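Local structure of protein (hdlp (histone deacetylase-like protein)) (Aquifex aeolicus, 1C3P) at residues A[221-224]-A[225-228]; A[233-236]-A[237-241]; A[362-365]-A[366-370]; A[85-89]-A[90-94]; A[21-24]-A[25-29]. The protein belongs to the zinc-binding histone deacetylase family and probably removes acetyl groups from acetylated lysine or related substrates. All blocks are in the same frame, centred on the assembly; numbering follows the deposited sequence.

Contact 1. Residues A[221-224]-A[225-228]; sequences PLPK and GLND
Leu-222 and Leu-226 meet through their methyls, CD1 of Leu-222 lying 3.9 Å from CD2 of Leu-226. The other methyl of Leu-226, CD1, is shared between two neighbours: it sits 4.1 Å from CB of Leu-222 and also 4.1 Å from the ring carbon CD of Pro-223. Leu-226 reaches back over both because its CG stands opposite the backbone N (chi1 -165°), turning the isobutyl group toward the end of strand 217-222. A type II beta turn from Pro-223 to Leu-226 folds the chain so that Leu-226 comes back across Leu-222 and Pro-223. Gly-225 takes its third position with phi 71°; Pro-223 O and Leu-226 N are 3.6 Å apart, and no hydrogen bond across the segments closes the turn.

Around the turn, Leu-226 is buried against Phe-231 and Leu-222 against Ala-234, both of helix 228-245. Asn-227 caps that helix, its OD1 receiving the N-H of Glu-230. The side-chain contact across the turn is thus purely apolar, while the polar groups of its backbone are bonded to loops outside: Gly-225 pairs with Lys-267, Leu-226 with Asn-269, and Lys-224 O accepts a bond from Arg-361 NH2.

Contact 2. Residues A[233-236]-A[237-241]; sequences FALE and KSLEI
Ala-234 O takes the N-H of Ser-238 at 2.9 Å and also has the hydroxyl of that serine beside it, OG lying 2.9 Å away. Ser-238 is a helical serine whose hydroxyl lies back toward the carbonyls three and four residues earlier, here within helix 228-245, which packs on the parallel sheet of the arginase-like alpha/beta fold. OG is 3.1 Å from Leu-235 O as well, so its single proton has two carbonyls to choose from. A chi1 of 63° sets OG between the serine's backbone N and carbonyl carbon, folded back on the preceding turn, and this buried hydroxyl is satisfied without leaving the helix. Ser-238 also touches Leu-188, Leu-190 and Ile-220 of the sheet.

Leu-235 and Leu-239 continue the buried side, CD2 of Leu-235 resting 3.6 Å from CG of Leu-239, and both also touch helix 272-286. Toward helix 362-372 stand Phe-233 and Lys-237, each against Leu-368. The lysine chain bends at chi2 and chi3 and crosses the ring at a slant, its CE 3.8 Å from Phe-233 CZ. Lys-237 also touches a crystal neighbour, which may influence its pose. Its ammonium approaches the ring obliquely, with NZ 3.1 Å from CZ of Phe-233.

Contact 3. Residues A[362-365]-A[366-370]; sequences KEVK and DTLEK
Val-364 has CG1 opposite its backbone N (chi1 178°), and Leu-368, with chi1 -83° and chi2 -63°, swings CD2 back along the helix, so the two side chains lie side by side and point the same way. CD2 of Leu-368 comes 4.2 Å from CG1 of Val-364 and rests nearer still to the backbone, 3.3 Å from Val-364 O. This is i to i+4 packing along the buried side of helix 362-372.

At the border of this packed face, Thr-367 carries OG1 beside its own backbone N, 3.1 Å from Glu-363 O. The exposed side holds Lys-365, Asp-366 and Glu-369. Asp-366 folds its carboxylate over the preceding turn, leaving OD2 3.3 Å from Lys-362 O, both acceptors, so the approach is not a hydrogen bond; that same carbonyl is served by Asp-366 N at 2.8 Å. Glu-369 lies back over the Lys-365 carbonyl, its CG 3.2 Å from Lys-365 O, with OE2 by the lysine's CB.

The helix lies alongside helix 228-245, where Val-364 packs on Phe-233, and against strand 217-222, an outermost strand of the sheet, where Leu-368 meets Ile-220. Thr-367 touches Pro-221, while Glu-363 and Val-364 close on Pro-223 just beyond the strand.

Contact 4. Residues A[85-89]-A[90-94]; sequences KYNIG and GYENP
Asn-87 O and the side chain of Asn-93 join the two halves of a compact loop that leads from the short helix 82-86 toward helix 98-118 in the histone deacetylase alpha/beta fold. Asn-87 is the first residue to leave the helical conformation and does so with positive phi (63°), which turns the chain and directs its carbonyl into the loop.

The direct hydrogen bonds are two. Asn-93 ND2 donates to Asn-87 O at 3.2 Å, arriving in the plane of that carbonyl and only modestly out of the plane of its own amide. Gly-89 N donates to Asn-93 O at 2.8 Å, closing the chain on itself. Asn-93 is therefore used twice, as donor through its side chain and as acceptor through its backbone. Its OD1 turns to Phe-141 N, while ND2 also makes a weak bond with Glu-92 OE1, whose firmer partner is Gly-140 N. These links tie the loop to the segment around 140, and the side chain of Glu-92 lies about 11 Å from that of the zinc ligand His-170.

Van der Waals contact is slight. The methyls CG2 and CD1 of Ile-88 lie against the carbonyl oxygen of Asn-93, each 4.1 Å from that O, and the rest of this buried side chain packs on Leu-69, Ala-138 and Tyr-143.

Solvent supplies the remaining bridge. One water donates to Asn-87 O, which thus has two donors, and bonds weakly to Asn-93 N at 3.4 Å; it also accepts the N-H of Gly-90, whose N lies 2.8 Å from the water oxygen.

Contact 5. Residues A[21-24]-A[25-29]; sequences HPLK and IPRVS
Between Leu-23 and Arg-27, whose side chains touch, the backbone passes from a type I beta turn, where Lys-24 N bonds back to His-21 O at 3.0 Å, through extended Ile-25 and Pro-26 to Arg-27 at the N-cap position of helix 28-37. This is a loop-to-helix connection of the histone deacetylase alpha/beta fold.

Leu-23 leans across the arginine, its CD2 lying 3.7 Å from CD of Arg-27 and covering one face of the guanidinium near NE. Arg-27 has CG beside its backbone N, and a bend at chi3 (71°) turns the flat group beneath that methyl. The polar end is held by the protein beyond: NE donates to Gly-296 O and NH2 to Gly-294 O, and two bonds from different nitrogens fix the rotation of the guanidinium, while Leu-302 and Trp-306 touch the same side chain. Arg-27 lies about 7 Å, side chain to side chain, from Asp-168 and about 8 Å from Asp-258, both zinc ligands, so its positive charge probably contributes to the electrostatics of the metal site. Leu-23 also touches Tyr-17 and Tyr-297.

Ile-25, just after the turn, packs on Pro-299. Its CG1 takes the crowded position between backbone N and carbonyl carbon (chi1 55°), bringing it to the carbonyl of Pro-22. There CG1 of Ile-25 stops 3.7 Å from Pro-22 O, with its CD1 methyl slightly farther from the same oxygen, at 4.1 Å.

In the fold
From the N terminus the contacts come in series, without nesting or crossing: contact 5, contact 4, contact 1, contact 2 and contact 3. Contact 5 shapes the approach to helix 28-37, and contact 4 closes the loop after helix 82-86. These two touch where Tyr-91 and Glu-92 meet His-21 and Pro-22. Contact 1 turns the chain from strand 217-222, at one edge of the parallel sheet, into helix 228-245, whose middle holds contact 2. Helix 362-372, with contact 3, then returns from the C-terminal part of the chain to cover both. Contacts 1, 2 and 3 thus form one touching cluster, with contact 4 about 30 Å from contact 1, centre to centre.

Contact 1. Residues A[221-224]-A[225-228]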
loop_
_atom_site.group_PDB
_atom_site.type_symbol
_atom_site.label_atom_id
_atom_site.label_comp_id
_atom_site.label_asym_id
_atom_site.label_seq_id
_atom_site.Cartn_x
_atom_site.Cartn_y
_atom_site.Cartn_z
ATOM N N PRO A 221 11.021 11.840 4.242
ATOM C CA PRO A 221 9.866 12.542 4.807
ATOM C C PRO A 221 9.576 13.767 3.962
ATOM O O PRO A 221 10.493 14.510 3.638
ATOM C CB PRO A 221 10.346 12.916 6.225
ATOM C CG PRO A 221 11.652 12.113 6.400
ATOM C CD PRO A 221 12.218 12.164 5.029
ATOM N N LEU A 222 8.305 13.973 3.609
ATOM C CA LEU A 222 7.904 15.090 2.763
ATOM C C LEU A 222 6.881 16.011 3.428
ATOM O O LEU A 222 6.093 15.579 4.263
ATOM C CB LEU A 222 7.371 14.547 1.444
ATOM C CG LEU A 222 8.490 13.787 0.715
ATOM C CD1 LEU A 222 7.920 12.999 -0.469
ATOM C CD2 LEU A 222 9.542 14.777 0.251
ATOM N N PRO A 223 6.892 17.301 3.057
ATOM C CA PRO A 223 5.998 18.332 3.603
ATOM C C PRO A 223 4.547 18.366 3.178
ATOM O O PRO A 223 4.145 17.740 2.206
ATOM C CB PRO A 223 6.711 19.628 3.211
ATOM C CG PRO A 223 7.205 19.275 1.829
ATOM C CD PRO A 223 7.840 17.904 2.098
ATOM N N LYS A 224 3.766 19.127 3.938
ATOM C CA LYS A 224 2.355 19.326 3.643
ATOM C C LYS A 224 2.207 20.073 2.310
ATOM O O LYS A 224 3.077 20.875 1.922
ATOM C CB LYS A 224 1.715 20.175 4.739
ATOM C CG LYS A 224 1.839 19.598 6.148
ATOM C CD LYS A 224 1.210 20.548 7.181
ATOM C CE LYS A 224 1.413 20.015 8.606
ATOM N NZ LYS A 224 0.800 20.908 9.634
ATOM N N GLY A 225 1.089 19.840 1.631
ATOM C CA GLY A 225 0.838 20.512 0.368
ATOM C C GLY A 225 1.712 20.042 -0.777
ATOM O O GLY A 225 1.838 20.741 -1.774
ATOM N N LEU A 226 2.302 18.856 -0.647
ATOM C CA LEU A 226 3.191 18.320 -1.680
ATOM C C LEU A 226 2.531 18.303 -3.066
ATOM O O LEU A 226 1.398 17.850 -3.199
ATOM C CB LEU A 226 3.579 16.885 -1.330
ATOM C CG LEU A 226 4.778 16.362 -2.120
ATOM C CD1 LEU A 226 6.026 17.017 -1.527
ATOM C CD2 LEU A 226 4.890 14.838 -2.008
ATOM N N ASN A 227 3.236 18.778 -4.093
ATOM C CA ASN A 227 2.662 18.749 -5.434
ATOM C C ASN A 227 3.316 17.651 -6.257
ATOM O O ASN A 227 4.257 16.995 -5.798
ATOM C CB ASN A 227 2.770 20.117 -6.146
ATOM C CG ASN A 227 4.204 20.560 -6.382
ATOM O OD1 ASN A 227 5.036 19.797 -6.880
ATOM N ND2 ASN A 227 4.489 21.819 -6.051
ATOM N N ASP A 228 2.820 17.449 -7.475
ATOM C CA ASP A 228 3.336 16.387 -8.332
ATOM C C ASP A 228 4.814 16.441 -8.635
ATOM O O ASP A 228 5.479 15.411 -8.643
ATOM C CB ASP A 228 2.564 16.343 -9.660
ATOM C CG ASP A 228 1.136 15.892 -9.488
ATOM O OD1 ASP A 228 0.832 15.312 -8.421
ATOM O OD2 ASP A 228 0.329 16.092 -10.429
#

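Contact 2. Residues A[233-236]-A[237-241]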
loop_
_atom_site.group_PDB
_atom_site.type_symbol
_atom_site.label_atom_id
_atom_site.label_comp_id
_atom_site.label_asym_id
_atom_site.label_seq_id
_atom_site.Cartn_x
_atom_site.Cartn_y
_atom_site.Cartn_z
ATOM N N PHE A 233 10.179 14.372 -8.081
ATOM C CA PHE A 233 11.566 14.778 -7.863
ATOM C C PHE A 233 12.155 13.889 -6.774
ATOM O O PHE A 233 13.237 13.308 -6.920
ATOM C CB PHE A 233 11.619 16.226 -7.364
ATOM C CG PHE A 233 12.979 16.659 -6.874
ATOM C CD1 PHE A 233 13.926 17.168 -7.760
ATOM C CD2 PHE A 233 13.293 16.596 -5.523
ATOM C CE1 PHE A 233 15.166 17.622 -7.304
ATOM C CE2 PHE A 233 14.533 17.043 -5.045
ATOM C CZ PHE A 233 15.470 17.560 -5.935
ATOM N N ALA A 234 11.432 13.808 -5.660
ATOM C CA ALA A 234 11.870 13.020 -4.513
ATOM C C ALA A 234 12.049 11.554 -4.882
ATOM O O ALA A 234 13.003 10.895 -4.458
ATOM C CB ALA A 234 10.832 13.165 -3.358
ATOM N N LEU A 235 11.117 11.040 -5.665
ATOM C CA LEU A 235 11.159 9.639 -6.080
ATOM C C LEU A 235 12.399 9.339 -6.935
ATOM O O LEU A 235 13.157 8.406 -6.655
ATOM C CB LEU A 235 9.903 9.312 -6.891
ATOM C CG LEU A 235 9.260 7.927 -6.782
ATOM C CD1 LEU A 235 8.705 7.565 -8.156
ATOM C CD2 LEU A 235 10.253 6.873 -6.288
ATOM N N GLU A 236 12.608 10.135 -7.980
ATOM C CA GLU A 236 13.751 9.934 -8.877
ATOM C C GLU A 236 15.086 10.008 -8.140
ATOM O O GLU A 236 15.977 9.177 -8.350
ATOM C CB GLU A 236 13.748 10.987 -9.990
ATOM C CG GLU A 236 12.468 11.038 -10.780
ATOM C CD GLU A 236 12.412 12.222 -11.728
ATOM O OE1 GLU A 236 12.470 13.389 -11.255
ATOM O OE2 GLU A 236 12.303 11.976 -12.945
ATOM N N LYS A 237 15.221 11.011 -7.280
ATOM C CA LYS A 237 16.449 11.192 -6.527
ATOM C C LYS A 237 16.676 10.080 -5.506
ATOM O O LYS A 237 17.805 9.614 -5.325
ATOM C CB LYS A 237 16.421 12.561 -5.845
ATOM C CG LYS A 237 17.739 12.991 -5.261
ATOM C CD LYS A 237 17.912 14.488 -5.441
ATOM C CE LYS A 237 17.921 14.835 -6.925
ATOM N NZ LYS A 237 18.060 16.294 -7.157
ATOM N N SER A 238 15.620 9.643 -4.823
ATOM C CA SER A 238 15.815 8.583 -3.846
ATOM C C SER A 238 16.124 7.246 -4.533
ATOM O O SER A 238 16.916 6.447 -4.026
ATOM C CB SER A 238 14.591 8.463 -2.915
ATOM O OG SER A 238 13.421 8.107 -3.606
ATOM N N LEU A 239 15.516 6.992 -5.689
ATOM C CA LEU A 239 15.801 5.741 -6.384
ATOM C C LEU A 239 17.263 5.702 -6.797
ATOM O O LEU A 239 17.881 4.638 -6.804
ATOM C CB LEU A 239 14.907 5.566 -7.617
ATOM C CG LEU A 239 13.393 5.448 -7.402
ATOM C CD1 LEU A 239 12.703 5.369 -8.763
ATOM C CD2 LEU A 239 13.048 4.211 -6.585
ATOM N N GLU A 240 17.824 6.858 -7.127
ATOM C CA GLU A 240 19.221 6.910 -7.538
ATOM C C GLU A 240 20.119 6.552 -6.353
ATOM O O GLU A 240 21.132 5.861 -6.509
ATOM C CB GLU A 240 19.549 8.307 -8.100
ATOM C CG GLU A 240 20.973 8.476 -8.606
ATOM C CD GLU A 240 21.142 9.720 -9.465
ATOM O OE1 GLU A 240 20.819 10.831 -8.988
ATOM O OE2 GLU A 240 21.599 9.583 -10.624
ATOM N N ILE A 241 19.734 7.008 -5.167
ATOM C CA ILE A 241 20.481 6.716 -3.955
ATOM C C ILE A 241 20.475 5.214 -3.698
ATOM O O ILE A 241 21.504 4.624 -3.369
ATOM C CB ILE A 241 19.870 7.439 -2.724
ATOM C CG1 ILE A 241 20.035 8.950 -2.876
ATOM C CG2 ILE A 241 20.540 6.942 -1.425
ATOM C CD1 ILE A 241 19.399 9.763 -1.757
#

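Contact 3. Residues A[362-365]-A[366-370]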
loop_
_atom_site.group_PDB
_atom_site.type_symbol
_atom_site.label_atom_id
_atom_site.label_comp_id
_atom_site.label_asym_id
_atom_site.label_seq_id
_atom_site.Cartn_x
_atom_site.Cartn_y
_atom_site.Cartn_z
ATOM N N LYS A 362 12.488 24.371 -1.533
ATOM C CA LYS A 362 13.852 24.189 -1.045
ATOM C C LYS A 362 13.920 23.062 -0.017
ATOM O O LYS A 362 14.882 22.303 0.007
ATOM C CB LYS A 362 14.388 25.495 -0.421
ATOM C CG LYS A 362 14.664 26.597 -1.426
ATOM C CD LYS A 362 13.419 26.907 -2.245
ATOM C CE LYS A 362 12.259 27.270 -1.339
ATOM N NZ LYS A 362 11.015 27.311 -2.099
ATOM N N GLU A 363 12.903 22.979 0.842
ATOM C CA GLU A 363 12.817 21.931 1.871
ATOM C C GLU A 363 13.009 20.553 1.276
ATOM O O GLU A 363 13.729 19.708 1.817
ATOM C CB GLU A 363 11.433 21.867 2.491
ATOM C CG GLU A 363 10.968 23.013 3.286
ATOM C CD GLU A 363 9.539 22.784 3.709
ATOM O OE1 GLU A 363 9.271 21.697 4.285
ATOM O OE2 GLU A 363 8.701 23.676 3.461
ATOM N N VAL A 364 12.285 20.313 0.192
ATOM C CA VAL A 364 12.356 19.023 -0.464
ATOM C C VAL A 364 13.746 18.781 -1.032
ATOM O O VAL A 364 14.314 17.694 -0.858
ATOM C CB VAL A 364 11.311 18.900 -1.573
ATOM C CG1 VAL A 364 11.472 17.560 -2.259
ATOM C CG2 VAL A 364 9.895 19.028 -0.990
ATOM N N LYS A 365 14.314 19.788 -1.686
ATOM C CA LYS A 365 15.654 19.633 -2.235
ATOM C C LYS A 365 16.647 19.353 -1.113
ATOM O O LYS A 365 17.532 18.503 -1.251
ATOM C CB LYS A 365 16.074 20.891 -3.014
ATOM C CG LYS A 365 15.224 21.168 -4.239
ATOM C CD LYS A 365 15.760 22.357 -5.034
ATOM C CE LYS A 365 14.900 22.625 -6.262
ATOM N NZ LYS A 365 15.392 23.754 -7.103
ATOM N N ASP A 366 16.505 20.066 0.003
ATOM C CA ASP A 366 17.419 19.848 1.121
ATOM C C ASP A 366 17.317 18.427 1.688
ATOM O O ASP A 366 18.329 17.808 2.015
ATOM C CB ASP A 366 17.174 20.864 2.255
ATOM C CG ASP A 366 17.462 22.297 1.835
ATOM O OD1 ASP A 366 18.272 22.510 0.899
ATOM O OD2 ASP A 366 16.901 23.217 2.461
ATOM N N THR A 367 16.102 17.913 1.817
ATOM C CA THR A 367 15.923 16.558 2.349
ATOM C C THR A 367 16.654 15.538 1.472
ATOM O O THR A 367 17.390 14.681 1.976
ATOM C CB THR A 367 14.435 16.218 2.427
ATOM O OG1 THR A 367 13.816 17.075 3.396
ATOM C CG2 THR A 367 14.233 14.772 2.829
ATOM N N LEU A 368 16.469 15.637 0.159
ATOM C CA LEU A 368 17.137 14.708 -0.750
ATOM C C LEU A 368 18.652 14.878 -0.755
ATOM O O LEU A 368 19.379 13.903 -0.949
ATOM C CB LEU A 368 16.588 14.833 -2.177
ATOM C CG LEU A 368 15.292 14.043 -2.457
ATOM C CD1 LEU A 368 15.579 12.551 -2.286
ATOM C CD2 LEU A 368 14.175 14.471 -1.502
ATOM N N GLU A 369 19.140 16.101 -0.552
ATOM C CA GLU A 369 20.590 16.297 -0.507
ATOM C C GLU A 369 21.149 15.650 0.773
ATOM O O GLU A 369 22.212 15.038 0.746
ATOM C CB GLU A 369 20.945 17.792 -0.556
ATOM C CG GLU A 369 20.687 18.440 -1.924
ATOM C CD GLU A 369 21.022 19.928 -1.959
ATOM O OE1 GLU A 369 22.168 20.294 -1.618
ATOM O OE2 GLU A 369 20.139 20.731 -2.340
ATOM N N LYS A 370 20.443 15.786 1.894
ATOM C CA LYS A 370 20.911 15.169 3.139
ATOM C C LYS A 370 20.810 13.654 3.036
ATOM O O LYS A 370 21.660 12.927 3.552
ATOM C CB LYS A 370 20.097 15.642 4.352
ATOM C CG LYS A 370 20.446 17.032 4.863
ATOM C CD LYS A 370 19.727 17.316 6.186
ATOM C CE LYS A 370 20.207 18.622 6.816
ATOM N NZ LYS A 370 19.575 18.891 8.148
#

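Contact 4. Residues A[85-89]-A[90-94]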
loop_
_atom_site.group_PDB
_atom_site.type_symbol
_atom_site.label_atom_id
_atom_site.label_comp_id
_atom_site.label_asym_id
_atom_site.label_seq_id
_atom_site.Cartn_x
_atom_site.Cartn_y
_atom_site.Cartn_z
ATOM N N LYS A 85 -0.972 -5.644 25.297
ATOM C CA LYS A 85 0.064 -6.444 24.663
ATOM C C LYS A 85 0.099 -6.467 23.127
ATOM O O LYS A 85 1.173 -6.389 22.529
ATOM C CB LYS A 85 -0.051 -7.886 25.164
ATOM C CG LYS A 85 0.883 -8.873 24.470
ATOM C CD LYS A 85 2.293 -8.814 25.006
ATOM C CE LYS A 85 2.371 -9.511 26.347
ATOM N NZ LYS A 85 1.949 -10.931 26.200
ATOM N N TYR A 86 -1.068 -6.560 22.502
ATOM C CA TYR A 86 -1.134 -6.679 21.046
ATOM C C TYR A 86 -1.746 -5.508 20.309
ATOM O O TYR A 86 -1.875 -5.553 19.075
ATOM C CB TYR A 86 -1.905 -7.946 20.705
ATOM C CG TYR A 86 -1.268 -9.179 21.297
ATOM C CD1 TYR A 86 -0.004 -9.600 20.877
ATOM C CD2 TYR A 86 -1.942 -9.947 22.252
ATOM C CE1 TYR A 86 0.575 -10.760 21.386
ATOM C CE2 TYR A 86 -1.377 -11.098 22.767
ATOM C CZ TYR A 86 -0.118 -11.500 22.326
ATOM O OH TYR A 86 0.438 -12.639 22.835
ATOM N N ASN A 87 -2.142 -4.483 21.061
ATOM C CA ASN A 87 -2.719 -3.248 20.496
ATOM C C ASN A 87 -4.040 -3.522 19.771
ATOM O O ASN A 87 -4.402 -2.817 18.822
ATOM C CB ASN A 87 -1.706 -2.608 19.521
ATOM C CG ASN A 87 -1.848 -1.084 19.417
ATOM O OD1 ASN A 87 -1.250 -0.443 18.535
ATOM N ND2 ASN A 87 -2.612 -0.499 20.324
ATOM N N ILE A 88 -4.767 -4.538 20.234
ATOM C CA ILE A 88 -6.055 -4.903 19.635
ATOM C C ILE A 88 -7.242 -4.406 20.453
ATOM O O ILE A 88 -7.192 -4.429 21.673
ATOM C CB ILE A 88 -6.184 -6.447 19.543
ATOM C CG1 ILE A 88 -5.160 -6.980 18.557
ATOM C CG2 ILE A 88 -7.578 -6.841 19.080
ATOM C CD1 ILE A 88 -5.358 -6.420 17.200
ATOM N N GLY A 89 -8.306 -3.972 19.780
ATOM C CA GLY A 89 -9.492 -3.560 20.512
ATOM C C GLY A 89 -9.845 -2.091 20.525
ATOM O O GLY A 89 -11.018 -1.765 20.700
ATOM N N GLY A 90 -8.853 -1.215 20.380
ATOM C CA GLY A 90 -9.126 0.219 20.374
ATOM C C GLY A 90 -9.735 0.695 19.065
ATOM O O GLY A 90 -9.972 -0.111 18.172
ATOM N N TYR A 91 -10.007 1.996 18.946
ATOM C CA TYR A 91 -10.578 2.556 17.718
ATOM C C TYR A 91 -9.725 2.224 16.492
ATOM O O TYR A 91 -10.226 1.944 15.407
ATOM C CB TYR A 91 -10.645 4.076 17.813
ATOM C CG TYR A 91 -10.966 4.734 16.481
ATOM C CD1 TYR A 91 -12.256 4.698 15.952
ATOM C CD2 TYR A 91 -9.969 5.382 15.744
ATOM C CE1 TYR A 91 -12.550 5.299 14.725
ATOM C CE2 TYR A 91 -10.249 5.984 14.517
ATOM C CZ TYR A 91 -11.542 5.941 14.018
ATOM O OH TYR A 91 -11.825 6.549 12.817
ATOM N N GLU A 92 -8.421 2.290 16.687
ATOM C CA GLU A 92 -7.460 2.054 15.625
ATOM C C GLU A 92 -7.453 0.642 15.025
ATOM O O GLU A 92 -7.623 0.476 13.807
ATOM C CB GLU A 92 -6.083 2.441 16.168
ATOM C CG GLU A 92 -4.899 2.129 15.295
ATOM C CD GLU A 92 -3.636 2.787 15.823
ATOM O OE1 GLU A 92 -2.537 2.194 15.662
ATOM O OE2 GLU A 92 -3.750 3.907 16.383
ATOM N N ASN A 93 -7.262 -0.366 15.874
ATOM C CA ASN A 93 -7.219 -1.765 15.441
ATOM C C ASN A 93 -8.315 -2.505 16.207
ATOM O O ASN A 93 -8.045 -3.343 17.067
ATOM C CB ASN A 93 -5.843 -2.334 15.776
ATOM C CG ASN A 93 -4.727 -1.407 15.343
ATOM O OD1 ASN A 93 -4.593 -1.084 14.155
ATOM N ND2 ASN A 93 -3.925 -0.951 16.305
ATOM N N PRO A 94 -9.580 -2.241 15.846
ATOM C CA PRO A 94 -10.778 -2.816 16.464
ATOM C C PRO A 94 -10.996 -4.290 16.227
ATOM O O PRO A 94 -10.394 -4.881 15.350
ATOM C CB PRO A 94 -11.913 -2.015 15.820
ATOM C CG PRO A 94 -11.222 -0.789 15.249
ATOM C CD PRO A 94 -9.981 -1.405 14.703
HETATM O O HOH W 1 -6.398 -0.850 19.078
#

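Contact 5. Residues A[21-24]-A[25-29]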
loop_
_atom_site.group_PDB
_atom_site.type_symbol
_atom_site.label_atom_id
_atom_site.label_comp_id
_atom_site.label_asym_id
_atom_site.label_seq_id
_atom_site.Cartn_x
_atom_site.Cartn_y
_atom_site.Cartn_z
ATOM N N HIS A 21 -14.552 4.043 11.415
ATOM C CA HIS A 21 -13.262 3.724 10.807
ATOM C C HIS A 21 -13.084 4.098 9.330
ATOM O O HIS A 21 -13.973 3.878 8.509
ATOM C CB HIS A 21 -12.974 2.232 10.972
ATOM C CG HIS A 21 -11.520 1.900 10.905
ATOM N ND1 HIS A 21 -10.754 1.684 12.030
ATOM C CD2 HIS A 21 -10.670 1.825 9.851
ATOM C CE1 HIS A 21 -9.498 1.487 11.676
ATOM N NE2 HIS A 21 -9.419 1.569 10.358
ATOM N N PRO A 22 -11.926 4.678 8.976
ATOM C CA PRO A 22 -11.652 5.067 7.587
ATOM C C PRO A 22 -11.716 3.901 6.583
ATOM O O PRO A 22 -11.930 4.117 5.390
ATOM C CB PRO A 22 -10.248 5.677 7.683
ATOM C CG PRO A 22 -10.250 6.261 9.088
ATOM C CD PRO A 22 -10.790 5.061 9.833
ATOM N N LEU A 23 -11.519 2.674 7.063
ATOM C CA LEU A 23 -11.560 1.496 6.193
ATOM C C LEU A 23 -12.942 0.832 6.139
ATOM O O LEU A 23 -13.080 -0.331 5.739
ATOM C CB LEU A 23 -10.484 0.487 6.624
ATOM C CG LEU A 23 -9.060 1.022 6.410
ATOM C CD1 LEU A 23 -8.021 0.034 6.967
ATOM C CD2 LEU A 23 -8.842 1.234 4.912
ATOM N N LYS A 24 -13.955 1.592 6.552
ATOM C CA LYS A 24 -15.351 1.158 6.506
ATOM C C LYS A 24 -15.755 0.969 5.024
ATOM O O LYS A 24 -16.523 0.073 4.676
ATOM C CB LYS A 24 -16.227 2.244 7.139
ATOM C CG LYS A 24 -17.717 2.119 6.885
ATOM C CD LYS A 24 -18.311 3.485 6.518
ATOM C CE LYS A 24 -18.025 4.551 7.576
ATOM N NZ LYS A 24 -18.516 5.905 7.183
ATOM N N ILE A 25 -15.231 1.823 4.154
ATOM C CA ILE A 25 -15.563 1.749 2.730
ATOM C C ILE A 25 -15.048 0.506 2.005
ATOM O O ILE A 25 -14.071 -0.128 2.432
ATOM C CB ILE A 25 -15.001 2.955 1.955
ATOM C CG1 ILE A 25 -13.490 3.064 2.207
ATOM C CG2 ILE A 25 -15.748 4.203 2.325
ATOM C CD1 ILE A 25 -12.799 4.143 1.409
ATOM N N PRO A 26 -15.718 0.127 0.900
ATOM C CA PRO A 26 -15.337 -1.031 0.085
ATOM C C PRO A 26 -14.063 -0.568 -0.622
ATOM O O PRO A 26 -13.929 0.625 -0.884
ATOM C CB PRO A 26 -16.511 -1.154 -0.889
ATOM C CG PRO A 26 -17.660 -0.489 -0.132
ATOM C CD PRO A 26 -16.941 0.735 0.354
ATOM N N ARG A 27 -13.137 -1.479 -0.935
ATOM C CA ARG A 27 -11.890 -1.063 -1.591
ATOM C C ARG A 27 -11.446 -1.995 -2.705
ATOM O O ARG A 27 -11.521 -1.628 -3.873
ATOM C CB ARG A 27 -10.788 -0.900 -0.547
ATOM C CG ARG A 27 -11.165 0.152 0.494
ATOM C CD ARG A 27 -10.136 0.292 1.616
ATOM N NE ARG A 27 -8.899 0.923 1.177
ATOM C CZ ARG A 27 -7.758 0.287 0.923
ATOM N NH1 ARG A 27 -7.673 -1.028 1.063
ATOM N NH2 ARG A 27 -6.696 0.979 0.532
ATOM N N VAL A 28 -10.969 -3.185 -2.374
ATOM C CA VAL A 28 -10.593 -4.091 -3.456
ATOM C C VAL A 28 -11.861 -4.598 -4.149
ATOM O O VAL A 28 -11.888 -4.777 -5.381
ATOM C CB VAL A 28 -9.768 -5.274 -2.932
ATOM C CG1 VAL A 28 -9.494 -6.268 -4.062
ATOM C CG2 VAL A 28 -8.451 -4.750 -2.363
ATOM N N SER A 29 -12.926 -4.818 -3.377
ATOM C CA SER A 29 -14.170 -5.298 -3.990
ATOM C C SER A 29 -14.692 -4.175 -4.875
ATOM O O SER A 29 -15.260 -4.413 -5.940
ATOM C CB SER A 29 -15.227 -5.669 -2.930
ATOM O OG SER A 29 -15.698 -4.528 -2.221
#